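PDB 2HPG: ABC transporter, periplasmic substrate-binding protein from Thermotoga maritima, which probably binds a solute in the periplasm and delivers it to a tripartite ATP-independent (TRAP) transporter. Local coordinates for residues G20-Y23 / H24-F27. Numbering follows the deposited sequence.
Sequences GEPY and HQAF
Gly20 N donates a nearly straight hydrogen bond to His24 ND1 at 3.1 Å. The amide lies in the plane of the imidazole, at the ring edge. The first torsion of His24 (chi1 -171°) sets CG opposite the backbone N and brings ND1 to the Gly20 amide. With an alanine in place of His24, the Gly20 amide would probably lose this acceptor, and the loop before the helix would be less firmly fixed. Gln25 NE2 reaches the other end of the glycine and makes a weak, bent bond to Gly20 O. Glu21 sits at the N-cap, and its carbonyl O accepts Gln25 N at 3.0 Å. Ala26 N bonds to Pro22 O, and Phe27 N to Tyr23 O at 2.8 Å. This is the start of helix 22-37, the crossover helix of the beta-alpha-beta unit formed with parallel strands 9-14 and 42-47. One turn apart, Tyr23 and Phe27 form an offset edge-to-face pair, the edge of Phe27 toward the face of Tyr23, with planes at 72° and CE2 of Phe27 3.7 Å from CD2 of Tyr23. Trp137 packs against both rings, while Tyr23 OH is hydrogen-bonded to Asn229. Pro22 touches Leu268 and Ala26 touches Val260, both of helix 243-278.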
ATOM      1  N   GLY A  20      -5.187  10.296 -13.531  1.00 18.64           N
ATOM      2  CA  GLY A  20      -6.508   9.832 -13.905  1.00 18.96           C
ATOM      3  C   GLY A  20      -7.001   8.568 -13.208  1.00 18.98           C
ATOM      4  O   GLY A  20      -8.189   8.254 -13.289  1.00 19.97           O
ATOM      5  N   GLU A  21      -6.117   7.829 -12.536  1.00 18.80           N
ATOM      6  CA  GLU A  21      -6.489   6.535 -11.979  1.00 18.97           C
ATOM      7  C   GLU A  21      -7.220   6.741 -10.649  1.00 18.67           C
ATOM      8  O   GLU A  21      -7.239   7.844 -10.133  1.00 18.35           O
ATOM      9  CB  GLU A  21      -5.252   5.658 -11.824  1.00 19.29           C
ATOM     10  CG  GLU A  21      -4.646   5.230 -13.158  1.00 20.53           C
ATOM     11  CD  GLU A  21      -5.580   4.347 -13.988  1.00 24.48           C
ATOM     12  OE1 GLU A  21      -6.124   3.362 -13.441  1.00 29.48           O
ATOM     13  OE2 GLU A  21      -5.758   4.611 -15.202  1.00 27.90           O
ATOM     14  N   PRO A  22      -7.862   5.690 -10.107  1.00 19.37           N
ATOM     15  CA  PRO A  22      -8.713   5.847  -8.900  1.00 19.23           C
ATOM     16  C   PRO A  22      -8.130   6.588  -7.703  1.00 19.30           C
ATOM     17  O   PRO A  22      -8.845   7.375  -7.071  1.00 18.89           O
ATOM     18  CB  PRO A  22      -9.061   4.403  -8.538  1.00 19.13           C
ATOM     19  CG  PRO A  22      -9.073   3.708  -9.860  1.00 19.63           C
ATOM     20  CD  PRO A  22      -7.899   4.300 -10.596  1.00 19.72           C
ATOM     21  N   TYR A  23      -6.868   6.339  -7.376  1.00 18.78           N
ATOM     22  CA  TYR A  23      -6.229   7.028  -6.258  1.00 18.64           C
ATOM     23  C   TYR A  23      -6.196   8.520  -6.488  1.00 18.96           C
ATOM     24  O   TYR A  23      -6.609   9.298  -5.637  1.00 18.73           O
ATOM     25  CB  TYR A  23      -4.793   6.512  -6.047  1.00 18.10           C
ATOM     26  CG  TYR A  23      -4.620   5.581  -4.860  1.00 15.87           C
ATOM     27  CD1 TYR A  23      -5.565   4.619  -4.563  1.00 16.52           C
ATOM     28  CD2 TYR A  23      -3.512   5.678  -4.046  1.00 14.76           C
ATOM     29  CE1 TYR A  23      -5.420   3.774  -3.469  1.00 17.21           C
ATOM     30  CE2 TYR A  23      -3.347   4.835  -2.955  1.00 16.47           C
ATOM     31  CZ  TYR A  23      -4.311   3.879  -2.677  1.00 17.15           C
ATOM     32  OH  TYR A  23      -4.141   3.026  -1.606  1.00 17.41           O
ATOM     33  N   HIS A  24      -5.703   8.915  -7.659  1.00 19.04           N
ATOM     34  CA  HIS A  24      -5.637  10.317  -8.029  1.00 18.66           C
ATOM     35  C   HIS A  24      -7.013  10.944  -7.943  1.00 18.79           C
ATOM     36  O   HIS A  24      -7.181  12.021  -7.364  1.00 18.06           O
ATOM     37  CB  HIS A  24      -5.086  10.459  -9.452  1.00 18.36           C
ATOM     38  CG  HIS A  24      -4.786  11.866  -9.854  1.00 17.46           C
ATOM     39  ND1 HIS A  24      -4.792  12.266 -11.165  1.00 17.15           N
ATOM     40  CD2 HIS A  24      -4.460  12.963  -9.131  1.00 17.77           C
ATOM     41  CE1 HIS A  24      -4.505  13.553 -11.239  1.00 17.30           C
ATOM     42  NE2 HIS A  24      -4.301  14.001 -10.016  1.00 18.69           N
ATOM     43  N   GLN A  25      -8.001  10.256  -8.498  1.00 19.01           N
ATOM     44  CA  GLN A  25      -9.376  10.733  -8.458  1.00 19.37           C
ATOM     45  C   GLN A  25      -9.829  11.007  -7.031  1.00 18.73           C
ATOM     46  O   GLN A  25     -10.511  12.004  -6.750  1.00 17.15           O
ATOM     47  CB  GLN A  25     -10.302   9.688  -9.067  1.00 19.95           C
ATOM     48  CG  GLN A  25     -10.299   9.659 -10.550  1.00 21.43           C
ATOM     49  CD  GLN A  25     -11.219   8.595 -11.107  1.00 23.02           C
ATOM     50  OE1 GLN A  25     -12.444   8.777 -11.150  1.00 29.90           O
ATOM     51  NE2 GLN A  25     -10.638   7.480 -11.566  1.00 27.52           N
ATOM     52  N   ALA A  26      -9.453  10.092  -6.142  1.00 18.46           N
ATOM     53  CA  ALA A  26      -9.888  10.116  -4.759  1.00 18.82           C
ATOM     54  C   ALA A  26      -9.173  11.218  -3.990  1.00 19.06           C
ATOM     55  O   ALA A  26      -9.767  11.851  -3.122  1.00 18.93           O
ATOM     56  CB  ALA A  26      -9.646   8.758  -4.101  1.00 18.84           C
ATOM     57  N   PHE A  27      -7.883  11.425  -4.278  1.00 19.01           N
ATOM     58  CA  PHE A  27      -7.149  12.534  -3.659  1.00 19.05           C
ATOM     59  C   PHE A  27      -7.703  13.884  -4.098  1.00 19.16           C
ATOM     60  O   PHE A  27      -7.723  14.801  -3.302  1.00 19.29           O
ATOM     61  CB  PHE A  27      -5.638  12.456  -3.936  1.00 18.61           C
ATOM     62  CG  PHE A  27      -4.923  11.380  -3.155  1.00 18.53           C
ATOM     63  CD1 PHE A  27      -4.606  11.553  -1.821  1.00 19.81           C
ATOM     64  CD2 PHE A  27      -4.564  10.200  -3.757  1.00 18.55           C
ATOM     65  CE1 PHE A  27      -3.936  10.566  -1.113  1.00 19.04           C
ATOM     66  CE2 PHE A  27      -3.894   9.214  -3.056  1.00 18.53           C
ATOM     67  CZ  PHE A  27      -3.590   9.403  -1.719  1.00 17.86           C
TER